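Local coordinates for protein thymidylate synthase thyX (Helicobacter pylori, PDB 3N3Y) that probably catalyses the FAD-dependent reductive methylation of dUMP to dTMP, with methylenetetrahydrofolate as methyl donor and NADPH as a reductant, at residues 15-18 with 19-23; 107-111 with 112-116; 122-126 with 127-131; 147-150 with 151-155; 173-176 with 177-180. All coordinates share one frame; numbering follows the deposited sequence.

Interaction 1 of 5, residues 15-18 with 19-23. With UMP (2'-deoxyuridine 5'-monophosphate), chain E.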
# COMPACT_ATOMS: atom_id res chain seq x y z
N HIS A 15 20.86 6.37 6.31
CA HIS A 15 21.18 5.00 5.97
C HIS A 15 20.60 4.64 4.63
O HIS A 15 19.54 5.13 4.26
CB HIS A 15 20.68 4.01 7.03
CG HIS A 15 21.26 2.65 6.89
ND1 HIS A 15 22.50 2.32 7.39
CD2 HIS A 15 20.81 1.55 6.24
CE1 HIS A 15 22.77 1.06 7.09
NE2 HIS A 15 21.77 0.57 6.38
N TYR A 16 21.31 3.81 3.90
CA TYR A 16 20.82 3.33 2.61
C TYR A 16 21.22 1.89 2.38
O TYR A 16 22.07 1.34 3.08
CB TYR A 16 21.33 4.21 1.47
CG TYR A 16 22.84 4.26 1.37
CD1 TYR A 16 23.54 3.35 0.60
CD2 TYR A 16 23.57 5.23 2.06
CE1 TYR A 16 24.93 3.40 0.50
CE2 TYR A 16 24.95 5.30 1.97
CZ TYR A 16 25.63 4.38 1.20
OH TYR A 16 27.00 4.46 1.12
N THR A 17 20.57 1.29 1.39
CA THR A 17 20.76 -0.10 1.06
C THR A 17 21.85 -0.22 0.00
O THR A 17 21.76 0.42 -1.06
CB THR A 17 19.45 -0.72 0.50
OG1 THR A 17 18.44 -0.72 1.52
CG2 THR A 17 19.69 -2.15 0.08
N PRO A 18 22.88 -1.03 0.28
CA PRO A 18 23.94 -1.26 -0.70
C PRO A 18 23.31 -1.63 -2.03
O PRO A 18 22.34 -2.38 -2.03
CB PRO A 18 24.69 -2.47 -0.12
CG PRO A 18 24.46 -2.41 1.33
CD PRO A 18 23.08 -1.79 1.53
N LEU A 19 23.83 -1.09 -3.13
CA LEU A 19 23.32 -1.38 -4.47
C LEU A 19 23.27 -2.88 -4.84
O LEU A 19 22.42 -3.31 -5.61
CB LEU A 19 24.16 -0.67 -5.54
CG LEU A 19 23.78 0.73 -6.00
CD1 LEU A 19 24.73 1.17 -7.11
CD2 LEU A 19 22.34 0.77 -6.49
N ASP A 20 24.22 -3.66 -4.34
CA ASP A 20 24.29 -5.06 -4.72
C ASP A 20 23.01 -5.79 -4.34
O ASP A 20 22.62 -6.75 -4.99
CB ASP A 20 25.50 -5.74 -4.08
CG ASP A 20 25.46 -5.67 -2.56
OD1 ASP A 20 25.02 -6.66 -1.92
OD2 ASP A 20 25.86 -4.61 -2.01
N ILE A 21 22.35 -5.34 -3.27
CA ILE A 21 21.06 -5.91 -2.92
C ILE A 21 20.13 -5.89 -4.13
O ILE A 21 19.45 -6.88 -4.43
CB ILE A 21 20.38 -5.18 -1.74
CG1 ILE A 21 21.21 -5.37 -0.47
CG2 ILE A 21 18.98 -5.71 -1.53
CD1 ILE A 21 21.72 -6.77 -0.30
N ALA A 22 20.13 -4.77 -4.85
CA ALA A 22 19.29 -4.63 -6.03
C ALA A 22 19.72 -5.56 -7.14
O ALA A 22 18.89 -6.29 -7.68
CB ALA A 22 19.27 -3.19 -6.50
N SER A 23 21.00 -5.57 -7.49
CA SER A 23 21.46 -6.42 -8.61
C SER A 23 21.32 -7.93 -8.34
O SER A 23 20.97 -8.69 -9.24
CB SER A 23 22.88 -6.05 -9.09
OG SER A 23 23.82 -6.09 -8.04
N1 UMP E . 26.24 3.53 4.88
C2 UMP E . 24.99 2.98 4.65
N3 UMP E . 24.86 1.84 3.89
C4 UMP E . 25.98 1.27 3.34
C5 UMP E . 27.24 1.82 3.56
C6 UMP E . 27.36 2.96 4.34
O2 UMP E . 23.99 3.51 5.15
O4 UMP E . 25.85 0.27 2.66
C1' UMP E . 26.32 4.75 5.70
C2' UMP E . 26.97 4.47 7.04
C3' UMP E . 27.56 5.83 7.37
C4' UMP E . 27.71 6.56 6.03
O3' UMP E . 26.66 6.52 8.20
O4' UMP E . 27.03 5.79 5.07
C5' UMP E . 29.17 6.69 5.64
O5' UMP E . 29.74 5.40 5.56
P UMP E . 31.19 5.15 4.88
OP1 UMP E . 31.33 3.67 4.62
OP2 UMP E . 32.23 5.60 5.87
OP3 UMP E . 31.28 5.91 3.61

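Interaction 2 of 5, residues 107-111 with 112-116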
# COMPACT_ATOMS: atom_id res chain seq x y z
N LEU A 107 7.72 41.03 18.16
CA LEU A 107 7.34 42.40 17.84
C LEU A 107 8.19 43.38 18.66
O LEU A 107 8.52 43.11 19.81
CB LEU A 107 5.85 42.64 18.13
CG LEU A 107 4.89 41.68 17.44
CD1 LEU A 107 3.43 41.97 17.82
CD2 LEU A 107 5.09 41.73 15.93
N PRO A 108 8.54 44.52 18.06
CA PRO A 108 8.09 44.91 16.73
C PRO A 108 8.88 44.21 15.65
O PRO A 108 10.00 43.75 15.89
CB PRO A 108 8.38 46.41 16.70
CG PRO A 108 9.61 46.55 17.53
CD PRO A 108 9.50 45.50 18.62
N LEU A 109 8.30 44.12 14.46
CA LEU A 109 9.01 43.59 13.31
C LEU A 109 10.21 44.47 13.08
O LEU A 109 10.11 45.70 13.13
CB LEU A 109 8.11 43.61 12.07
CG LEU A 109 6.81 42.80 12.18
CD1 LEU A 109 6.11 42.70 10.84
CD2 LEU A 109 7.09 41.41 12.74
N ASN A 110 11.35 43.84 12.86
CA ASN A 110 12.56 44.53 12.49
C ASN A 110 13.58 43.46 12.17
O ASN A 110 13.34 42.28 12.45
CB ASN A 110 13.04 45.47 13.60
CG ASN A 110 13.34 44.73 14.89
OD1 ASN A 110 13.72 43.56 14.88
ND2 ASN A 110 13.18 45.42 16.02
N GLU A 111 14.71 43.85 11.58
CA GLU A 111 15.67 42.90 11.05
C GLU A 111 16.07 41.78 12.02
O GLU A 111 16.15 40.61 11.63
CB GLU A 111 16.91 43.62 10.55
CG GLU A 111 16.66 44.51 9.36
CD GLU A 111 17.89 45.32 8.98
OE1 GLU A 111 17.84 46.57 9.11
OE2 GLU A 111 18.91 44.70 8.59
N THR A 112 16.30 42.15 13.27
CA THR A 112 16.69 41.19 14.30
C THR A 112 15.57 40.21 14.63
O THR A 112 15.79 39.00 14.72
CB THR A 112 17.06 41.90 15.60
OG1 THR A 112 17.93 43.00 15.33
CG2 THR A 112 17.73 40.92 16.56
N ASN A 113 14.37 40.72 14.85
CA ASN A 113 13.23 39.87 15.17
C ASN A 113 12.80 39.01 13.99
O ASN A 113 12.33 37.90 14.18
CB ASN A 113 12.05 40.70 15.68
CG ASN A 113 12.26 41.20 17.09
OD1 ASN A 113 11.64 42.17 17.52
ND2 ASN A 113 13.14 40.52 17.82
N LEU A 114 12.98 39.52 12.78
CA LEU A 114 12.67 38.77 11.58
C LEU A 114 13.65 37.60 11.46
O LEU A 114 13.27 36.51 11.06
CB LEU A 114 12.75 39.66 10.35
CG LEU A 114 11.56 39.89 9.40
CD1 LEU A 114 10.20 39.84 10.07
CD2 LEU A 114 11.73 41.22 8.64
N GLU A 115 14.91 37.84 11.82
CA GLU A 115 15.89 36.76 11.79
C GLU A 115 15.55 35.74 12.85
O GLU A 115 15.55 34.54 12.59
CB GLU A 115 17.32 37.28 11.98
CG GLU A 115 18.39 36.17 11.98
CD GLU A 115 18.52 35.43 10.63
OE1 GLU A 115 18.25 36.04 9.57
OE2 GLU A 115 18.90 34.23 10.63
N ARG A 116 15.25 36.21 14.06
CA ARG A 116 14.86 35.31 15.15
C ARG A 116 13.69 34.38 14.78
O ARG A 116 13.68 33.21 15.13
CB ARG A 116 14.50 36.11 16.40
CG ARG A 116 15.68 36.70 17.17
CD ARG A 116 15.19 37.38 18.42
NE ARG A 116 14.41 36.47 19.26
CZ ARG A 116 13.20 36.73 19.74
NH1 ARG A 116 12.60 37.89 19.48
NH2 ARG A 116 12.57 35.84 20.49

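Interaction 3 of 5, residues 122-126 with 127-131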
# COMPACT_ATOMS: atom_id res chain seq x y z
N VAL A 122 9.22 29.10 7.91
CA VAL A 122 9.80 29.08 6.57
C VAL A 122 9.45 30.38 5.86
O VAL A 122 8.29 30.71 5.68
CB VAL A 122 9.27 27.89 5.74
CG1 VAL A 122 9.79 27.95 4.29
CG2 VAL A 122 9.64 26.57 6.40
N PHE A 123 10.47 31.13 5.45
CA PHE A 123 10.21 32.37 4.72
C PHE A 123 10.18 32.07 3.24
O PHE A 123 10.89 31.19 2.76
CB PHE A 123 11.30 33.40 5.00
CG PHE A 123 11.08 34.18 6.27
CD1 PHE A 123 10.22 33.71 7.24
CD2 PHE A 123 11.73 35.39 6.48
CE1 PHE A 123 10.01 34.43 8.41
CE2 PHE A 123 11.54 36.11 7.64
CZ PHE A 123 10.68 35.63 8.61
N VAL A 124 9.33 32.79 2.52
CA VAL A 124 9.29 32.69 1.07
C VAL A 124 9.79 33.99 0.45
O VAL A 124 10.15 34.93 1.17
CB VAL A 124 7.88 32.38 0.55
CG1 VAL A 124 7.45 31.02 1.02
CG2 VAL A 124 6.90 33.47 0.99
N ASP A 125 9.81 34.08 -0.86
CA ASP A 125 10.29 35.28 -1.51
C ASP A 125 9.23 36.35 -1.71
O ASP A 125 8.89 36.71 -2.81
CB ASP A 125 10.96 34.93 -2.82
CG ASP A 125 11.67 36.11 -3.46
OD1 ASP A 125 12.34 36.90 -2.79
OD2 ASP A 125 11.56 36.23 -4.67
N ASN A 126 8.68 36.80 -0.61
CA ASN A 126 7.88 37.97 -0.52
C ASN A 126 7.96 38.47 0.89
O ASN A 126 7.65 37.77 1.80
CB ASN A 126 6.46 37.61 -0.85
CG ASN A 126 5.57 38.77 -0.87
OD1 ASN A 126 5.20 39.28 0.14
ND2 ASN A 126 5.21 39.18 -2.03
N GLU A 127 8.32 39.71 1.07
CA GLU A 127 8.46 40.28 2.39
C GLU A 127 7.17 40.40 3.18
O GLU A 127 7.18 40.31 4.38
CB GLU A 127 9.20 41.61 2.33
CG GLU A 127 10.64 41.49 2.75
CD GLU A 127 11.47 42.68 2.39
OE1 GLU A 127 10.94 43.80 2.40
OE2 GLU A 127 12.65 42.51 2.10
N LYS A 128 6.10 40.69 2.48
CA LYS A 128 4.80 40.91 3.10
C LYS A 128 4.27 39.61 3.69
O LYS A 128 3.81 39.58 4.84
CB LYS A 128 3.79 41.45 2.09
CG LYS A 128 4.14 42.82 1.54
CD LYS A 128 3.23 43.16 0.36
CE LYS A 128 3.48 44.57 -0.16
NZ LYS A 128 3.25 45.56 0.93
N VAL A 129 4.33 38.54 2.89
CA VAL A 129 3.87 37.24 3.36
C VAL A 129 4.63 36.85 4.62
O VAL A 129 4.05 36.44 5.60
CB VAL A 129 4.02 36.15 2.29
CG1 VAL A 129 3.56 34.81 2.82
CG2 VAL A 129 3.24 36.52 1.04
N ASN A 130 5.95 37.03 4.60
CA ASN A 130 6.78 36.67 5.73
C ASN A 130 6.41 37.46 6.99
O ASN A 130 6.40 36.91 8.11
CB ASN A 130 8.25 36.85 5.39
CG ASN A 130 8.74 35.90 4.30
OD1 ASN A 130 9.77 36.13 3.68
ND2 ASN A 130 7.99 34.82 4.08
N ALA A 131 6.11 38.74 6.79
CA ALA A 131 5.67 39.58 7.90
C ALA A 131 4.39 39.03 8.53
O ALA A 131 4.27 38.94 9.76
CB ALA A 131 5.48 41.07 7.46

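Interaction 4 of 5, residues 147-150 with 151-155. With UMP (2'-deoxyuridine 5'-monophosphate), chain G.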
# COMPACT_ATOMS: atom_id res chain seq x y z
N HIS A 147 -1.49 33.19 28.16
CA HIS A 147 -2.76 32.59 28.55
C HIS A 147 -2.64 31.10 28.88
O HIS A 147 -3.59 30.47 29.33
CB HIS A 147 -3.81 32.80 27.46
CG HIS A 147 -3.87 34.21 26.97
ND1 HIS A 147 -4.47 35.22 27.69
CD2 HIS A 147 -3.42 34.78 25.83
CE1 HIS A 147 -4.38 36.36 27.02
NE2 HIS A 147 -3.75 36.12 25.88
N ASN A 148 -1.46 30.54 28.65
CA ASN A 148 -1.23 29.13 28.92
C ASN A 148 -2.29 28.19 28.36
O ASN A 148 -2.74 27.27 29.04
CB ASN A 148 -1.09 28.90 30.42
CG ASN A 148 0.29 29.25 30.93
OD1 ASN A 148 0.54 30.38 31.37
ND2 ASN A 148 1.20 28.28 30.88
N ILE A 149 -2.70 28.42 27.12
CA ILE A 149 -3.70 27.55 26.49
C ILE A 149 -3.03 26.25 26.02
O ILE A 149 -1.86 26.25 25.63
CB ILE A 149 -4.44 28.30 25.36
CG1 ILE A 149 -5.18 29.50 25.96
CG2 ILE A 149 -5.42 27.36 24.62
CD1 ILE A 149 -5.39 30.62 25.00
N LYS A 150 -3.76 25.15 26.13
CA LYS A 150 -3.25 23.84 25.72
C LYS A 150 -2.83 23.80 24.25
O LYS A 150 -3.44 24.46 23.40
CB LYS A 150 -4.33 22.78 25.96
CG LYS A 150 -4.65 22.53 27.42
CD LYS A 150 -4.89 21.03 27.61
CE LYS A 150 -4.83 20.63 29.07
NZ LYS A 150 -4.67 19.15 29.19
N ASN A 151 -1.80 23.02 23.96
CA ASN A 151 -1.33 22.79 22.59
C ASN A 151 -2.43 22.41 21.60
O ASN A 151 -2.50 22.97 20.51
CB ASN A 151 -0.26 21.72 22.56
CG ASN A 151 1.03 22.16 23.23
OD1 ASN A 151 1.22 23.35 23.53
ND2 ASN A 151 1.94 21.21 23.45
N ASP A 152 -3.29 21.46 21.99
CA ASP A 152 -4.40 20.97 21.16
C ASP A 152 -5.35 22.06 20.65
O ASP A 152 -6.01 21.88 19.63
CB ASP A 152 -5.23 19.90 21.90
CG ASP A 152 -4.63 18.49 21.79
OD1 ASP A 152 -3.47 18.36 21.32
OD2 ASP A 152 -5.32 17.51 22.19
N LEU A 153 -5.44 23.17 21.39
CA LEU A 153 -6.29 24.29 21.03
C LEU A 153 -5.45 25.35 20.34
O LEU A 153 -5.86 25.93 19.32
CB LEU A 153 -6.95 24.92 22.27
CG LEU A 153 -7.86 24.02 23.09
CD1 LEU A 153 -8.40 24.77 24.31
CD2 LEU A 153 -9.00 23.46 22.24
N ALA A 154 -4.28 25.62 20.88
CA ALA A 154 -3.46 26.69 20.35
C ALA A 154 -3.04 26.39 18.90
O ALA A 154 -3.02 27.30 18.06
CB ALA A 154 -2.27 26.96 21.25
N LYS A 155 -2.74 25.13 18.60
CA LYS A 155 -2.30 24.76 17.24
C LYS A 155 -3.23 25.25 16.11
O LYS A 155 -2.79 25.37 14.97
CB LYS A 155 -2.05 23.24 17.14
CG LYS A 155 -3.31 22.39 17.19
CD LYS A 155 -3.00 20.90 17.30
CE LYS A 155 -3.09 20.19 15.95
NZ LYS A 155 -1.99 20.58 15.03
N1 UMP G . -0.18 13.06 13.85
C2 UMP G . -1.42 12.48 13.71
N3 UMP G . -2.28 12.44 14.80
C4 UMP G . -1.88 13.00 16.01
C5 UMP G . -0.63 13.59 16.15
C6 UMP G . 0.22 13.61 15.05
O2 UMP G . -1.76 12.00 12.62
O4 UMP G . -2.66 12.97 16.96
C1' UMP G . 0.70 13.12 12.68
C2' UMP G . 0.13 14.19 11.74
C3' UMP G . 1.36 14.96 11.30
C4' UMP G . 2.35 14.77 12.43
O3' UMP G . 1.87 14.37 10.13
O4' UMP G . 1.99 13.55 13.06
C5' UMP G . 2.28 15.90 13.46
O5' UMP G . 0.92 16.22 13.69
P UMP G . 0.38 17.27 14.78
OP1 UMP G . 0.98 18.59 14.40
OP2 UMP G . 0.75 16.83 16.18
OP3 UMP G . -1.11 17.32 14.72

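Interaction 5 of 5, residues 173-176 with 177-180. With FAD (flavin-adenine dinucleotide), chain K.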
# COMPACT_ATOMS: atom_id res chain seq x y z
N ARG A 173 11.96 2.87 -5.82
CA ARG A 173 10.89 3.00 -6.80
C ARG A 173 9.92 4.13 -6.42
O ARG A 173 9.46 4.89 -7.28
CB ARG A 173 10.14 1.69 -6.92
CG ARG A 173 9.03 1.69 -7.96
CD ARG A 173 8.33 0.34 -7.97
NE ARG A 173 7.49 0.19 -9.15
CZ ARG A 173 6.51 -0.70 -9.27
NH1 ARG A 173 6.23 -1.53 -8.27
NH2 ARG A 173 5.79 -0.76 -10.39
N SER A 174 9.57 4.22 -5.15
CA SER A 174 8.68 5.28 -4.70
C SER A 174 9.42 6.61 -4.75
O SER A 174 8.84 7.63 -5.14
CB SER A 174 8.17 5.01 -3.29
OG SER A 174 7.13 5.92 -2.98
N LEU A 175 10.68 6.60 -4.36
CA LEU A 175 11.50 7.82 -4.43
C LEU A 175 11.56 8.36 -5.85
O LEU A 175 11.50 9.57 -6.05
CB LEU A 175 12.91 7.61 -3.88
CG LEU A 175 13.80 8.85 -3.82
CD1 LEU A 175 13.13 10.02 -3.07
CD2 LEU A 175 15.12 8.50 -3.16
N GLN A 176 11.64 7.48 -6.85
CA GLN A 176 11.63 7.96 -8.24
C GLN A 176 10.35 8.71 -8.55
O GLN A 176 10.40 9.77 -9.16
CB GLN A 176 11.80 6.82 -9.25
CG GLN A 176 13.18 6.22 -9.31
CD GLN A 176 13.30 5.20 -10.44
OE1 GLN A 176 14.39 4.98 -10.99
NE2 GLN A 176 12.19 4.57 -10.80
N ASN A 177 9.21 8.13 -8.17
CA ASN A 177 7.90 8.74 -8.35
C ASN A 177 7.87 10.14 -7.68
O ASN A 177 7.60 11.13 -8.33
CB ASN A 177 6.79 7.82 -7.79
CG ASN A 177 5.36 8.37 -8.02
OD1 ASN A 177 4.96 8.69 -9.14
ND2 ASN A 177 4.59 8.48 -6.93
N LEU A 178 8.20 10.19 -6.39
CA LEU A 178 8.30 11.44 -5.66
C LEU A 178 9.11 12.51 -6.41
O LEU A 178 8.63 13.62 -6.63
CB LEU A 178 8.90 11.20 -4.27
CG LEU A 178 8.99 12.42 -3.33
CD1 LEU A 178 7.64 13.10 -3.22
CD2 LEU A 178 9.49 12.02 -1.94
N LEU A 179 10.34 12.16 -6.81
CA LEU A 179 11.23 13.10 -7.47
C LEU A 179 10.64 13.62 -8.77
O LEU A 179 10.74 14.81 -9.06
CB LEU A 179 12.60 12.49 -7.74
CG LEU A 179 13.41 12.11 -6.50
CD1 LEU A 179 14.77 11.59 -6.91
CD2 LEU A 179 13.57 13.30 -5.59
N THR A 180 10.00 12.75 -9.53
CA THR A 180 9.36 13.16 -10.77
C THR A 180 8.21 14.15 -10.55
O THR A 180 8.16 15.20 -11.18
CB THR A 180 8.84 11.93 -11.54
OG1 THR A 180 9.94 11.06 -11.79
CG2 THR A 180 8.20 12.35 -12.87
PA FAD K . 0.91 -3.34 -7.84
O1A FAD K . -0.59 -3.55 -7.91
O2A FAD K . 1.61 -4.24 -6.85
O5B FAD K . 1.21 -1.82 -7.46
C5B FAD K . 0.52 -0.79 -8.13
C4B FAD K . 1.44 0.43 -8.12
O4B FAD K . 1.66 0.81 -6.77
C3B FAD K . 2.81 0.08 -8.70
O3B FAD K . 2.87 0.35 -10.08
C2B FAD K . 3.75 0.95 -7.89
O2B FAD K . 3.77 2.24 -8.43
C1B FAD K . 3.03 1.09 -6.57
N9A FAD K . 3.55 0.23 -5.49
C8A FAD K . 2.90 -0.81 -4.87
N7A FAD K . 3.71 -1.29 -3.90
C5A FAD K . 4.86 -0.58 -3.91
C6A FAD K . 6.03 -0.65 -3.15
N6A FAD K . 6.09 -1.43 -2.07
N1A FAD K . 7.05 0.24 -3.40
C2A FAD K . 6.93 1.18 -4.40
N3A FAD K . 5.78 1.24 -5.15
C4A FAD K . 4.77 0.38 -4.90
N1 FAD K . 8.04 -10.68 -10.87
C2 FAD K . 9.13 -11.44 -10.47
O2 FAD K . 9.42 -11.54 -9.30
N3 FAD K . 9.90 -12.09 -11.41
C4 FAD K . 9.60 -12.01 -12.74
O4 FAD K . 10.32 -12.59 -13.54
C4X FAD K . 8.51 -11.25 -13.17
N5 FAD K . 8.21 -11.16 -14.52
C5X FAD K . 7.11 -10.41 -14.91
C6 FAD K . 6.80 -10.32 -16.26
C7 FAD K . 5.70 -9.57 -16.67
C7M FAD K . 5.38 -9.49 -18.14
C8 FAD K . 4.92 -8.91 -15.73
C8M FAD K . 3.74 -8.09 -16.18
C9 FAD K . 5.23 -8.99 -14.37
C9A FAD K . 6.33 -9.74 -13.95
N10 FAD K . 6.64 -9.83 -12.61
C10 FAD K . 7.73 -10.58 -12.22
C1' FAD K . 5.80 -9.15 -11.55
C2' FAD K . 6.06 -7.67 -11.37
O2' FAD K . 7.41 -7.46 -10.98
C3' FAD K . 5.11 -7.06 -10.33
O3' FAD K . 5.32 -7.62 -9.05
C4' FAD K . 3.64 -7.21 -10.70
O4' FAD K . 3.49 -6.93 -12.07
C5' FAD K . 2.82 -6.14 -10.00
O5' FAD K . 3.16 -4.90 -10.62
P FAD K . 3.00 -3.51 -9.82
O1P FAD K . 3.21 -2.34 -10.76
O2P FAD K . 3.97 -3.49 -8.67
O3P FAD K . 1.45 -3.50 -9.36
O HOH W 1 5.58 8.40 -4.17

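Interaction 1 of 5, residues 15-18 with 19-23
Thr17 and Ile21 form the tight side of this contact. The methyl CG2 of Thr17 meets Ile21 CG1 at 3.6 Å, and Ile21 CB is just as near. The two side chains cross at about a right angle. The methyl branch points away from the backbone N of Thr17 and toward the isoleucine. OG1 of the same residue is turned the other way and is hydrogen-bonded to Tyr64 N. Asn66 of the second subunit also packs on Thr17 and Ile21, so this side is buried.

The chain here leaves strand 10-16 and turns into helix 20-30. Ile21 N donates to Pro18 O at 3.2 Å. The bond is bent, with an N-H...O angle of 142°, and the donor stands above the carbonyl plane. It joins an amide to the carbonyl three residues back, where strand gives way to helix.

The other side, where Pro18 and Asp20 meet, is partly exposed and has a single close touch. Asp20 bends back over the proline, its CG lying between backbone N and carbonyl carbon (chi1 59°). Its OD2 comes to 3.1 Å from Pro18 CB, a carbon-oxygen contact.

A dUMP molecule sits at the strand end. Its O2 accepts from Tyr16 N at 3.0 Å, and its N3 donates to Tyr16 O at 2.9 Å. These two bonds read one edge of the uracil. N3 lies 3.6 Å above the plane of the Tyr16 ring, over its centre. O2 also lies over one face of the His15 imidazole, toward the rim. Pro18 CG approaches O4 of the base at 3.3 Å. His15 NE2 is hydrogen-bonded to His15 NE2 of the second subunit.

Interaction 2 of 5, residues 107-111 with 112-116
The amides of Asn110 and Asn113 lie near each other with their planes 27° apart. Their side chains cross obliquely, and Asn110 OD1 is 3.5 Å from Asn113 CG. The Asn113 amide group also lies beside the edge of the Arg116 guanidinium. Asn113 is close to the loop backbone as well, its CG 3.6 Å from Pro108 O. The guanidinium itself is held by two carbonyls just upstream, with NH1 bonded to Ser105 O and NH2 to Glu104 O. This ties Arg116, in the second turn of the helix, back to the loop that leads into it.

Asn110 makes the main polar link. Its CG sits between its own backbone N and carbonyl carbon (chi1 60°), which swings OD1 over the start of the helix. OD1 accepts from Asn113 N at 2.9 Å, and the bond is nearly straight at 169°. The donor comes head-on, in line with the amide C=O. The backbone O of Asn110 takes the next amide, Leu114 N, at 2.8 Å. Glu115 N then donates to Glu111 O at 3.0 Å.

An apolar pair lies beside the cap. Leu109 CD2 and Leu114 CD1 are 4.4 Å apart, a loose touch. Leu109 also packs on Ala131 and Val134 of helix 127-145, and Leu107 packs on Leu135 and Glu138 there. The peptide bond before Pro108 is cis. With Asn110 as N-cap of helix 111-117, and the residue before it touching the fourth residue after it, the contact fits an N-cap with a hydrophobic staple.

Interaction 3 of 5, residues 122-126 with 127-131
Asn130 lays its amide flat on the ring of Phe123, which is the unusual feature here. Ring and amide planes are 20° apart and stacked, with Asn130 CG 3.5 Å from Phe123 CG. Asn130 CB makes a CH-pi contact over the same ring, 3.9 Å from the centroid and 7° off the normal. The buried amide end of Asn130 then reaches the backbone of Val124.

The loop before the helix bends sharply. Asp125 is the centre of an inverse gamma turn, with a weak bond from Asn126 N to Val124 O at 3.0 Å. The turn delivers Asn126 as N-cap of helix 127-145. With CG anti to N (chi1 -176°), its amide turns forward and brings OD1 over the first helical N-H groups. OD1 accepts from Val129 N at 3.0 Å and, weakly and at a poorer angle, from Lys128 N at 2.9 Å. One oxygen thus meets two amides, one of them only weakly. The following bond, Asn130 N to Asn126 O, is long and weak.

On the apolar side, Val124 CG2 meets Val129 CG1 at 4.0 Å. The third subunit adds to this side: its Tyr156 packs on Val124, and its Ile149 packs on Asn126 and Val129.

Interaction 4 of 5, residues 147-150 with 151-155
Lys150 holds the N-cap position of helix 151-154, just after Asn148 leaves the preceding helix with a positive phi of 49°, and its backbone O takes two amides of the new helix. Ala154 N donates to Lys150 O at 2.9 Å, nearly in line with the carbonyl, while Leu153 N donates to the same atom at 3.1 Å from well above the carbonyl plane, 55° out of it.

Ile149 and Leu153 carry the apolar contact. The branch methyl CG2 of Ile149 touches Leu153 CB at 3.7 Å and Leu153 CD1 at 4.0 Å. The side chains cross at about a right angle. Ala154 CB lies 3.5 Å from Lys150 O.

Polar side chains of 151-155 face the nucleotide site. Asp152 OD1 forms a salt bridge with Arg94 NE, and Asn151 ND2 bonds to Arg94 O. Arg94 in turn binds the dUMP, so Asp152 probably acts as a second-shell residue that positions Arg94, with Asn151 holding its backbone. Lys155 bends at its outer two torsions. Its NZ makes a weak bond to OP3 of the dUMP phosphate at 3.4 Å and a hydrogen bond to Ser93 OG. Arg74 binds the same dUMP, as do Arg82 and Arg182 of the third subunit.

Leu153 packs on Asn126 of the third subunit. Within the chain the neighbour is the end of helix 127-145: Ile149 of the loop packs on Leu143, and Asn151 and Ala154 of helix 151-154 pack on Leu144.

Interaction 5 of 5, residues 173-176 with 177-180
Arg173 and Asn177 are one helical turn apart, linked by a weak bond from Asn177 N to Arg173 O. The Arg173 side chain runs out straight from the helix, extended from its first torsion (chi1 -177°) onward. CB lies 4.1 Å from C2A of the FAD adenine, and CG also lies near C2A. CD passes 3.9 Å from N3A of the same ring. NE moves on to the ribose. CZ is 3.5 Å from C2B, which sits over the centre of one guanidinium face. NH1 donates to O2P at 3.0 Å, almost straight at 176°. NH2 donates to O1P at 3.0 Å. The phosphate thus lies at the guanidinium edge, in its plane, gripped by two bonds. Glu61 forms a salt bridge with NH1 and probably helps to hold the group in place.

A water joins the next side chains. It donates to Ser174 OG and accepts from Asn177 ND2 at 2.9 Å. Ser174 OG is also bonded to Ile85 O, and Asn177 ND2 to O1P of another FAD.

On the inner side of the helix Leu175 CD1 meets Leu179 CG at 4.0 Å. Thr180 OG1 donates back to Gln176 O at 3.0 Å. Thr180 N reaches that oxygen from the opposite face of its plane. Helix 172-182 therefore contributes to two cofactor sites, as expected of a ThyX tetramer whose FAD pockets are each built from three subunits.

How the interactions relate
From the N terminus, interaction 1 closes the turn from strand 10-16 into helix 20-30. Interactions 2 and 3 close the loops that start helices 111-117 and 127-145. Interaction 4 turns the end of helix 127-145 into helix 151-154, and interaction 5 lies within helix 172-182, just after strand 163-171. All five run in series; none nests or crosses. Interactions 2 and 3 touch: Phe123 CZ is 3.7 Å from Leu114 O. Interactions 3 and 4 both meet the third subunit. Interaction 1 lies across the chain's centre from interactions 2, 3 and 4, and interaction 5 across it from interactions 2 and 4. Interactions 1 and 4 meet dUMP and interaction 5 meets FAD.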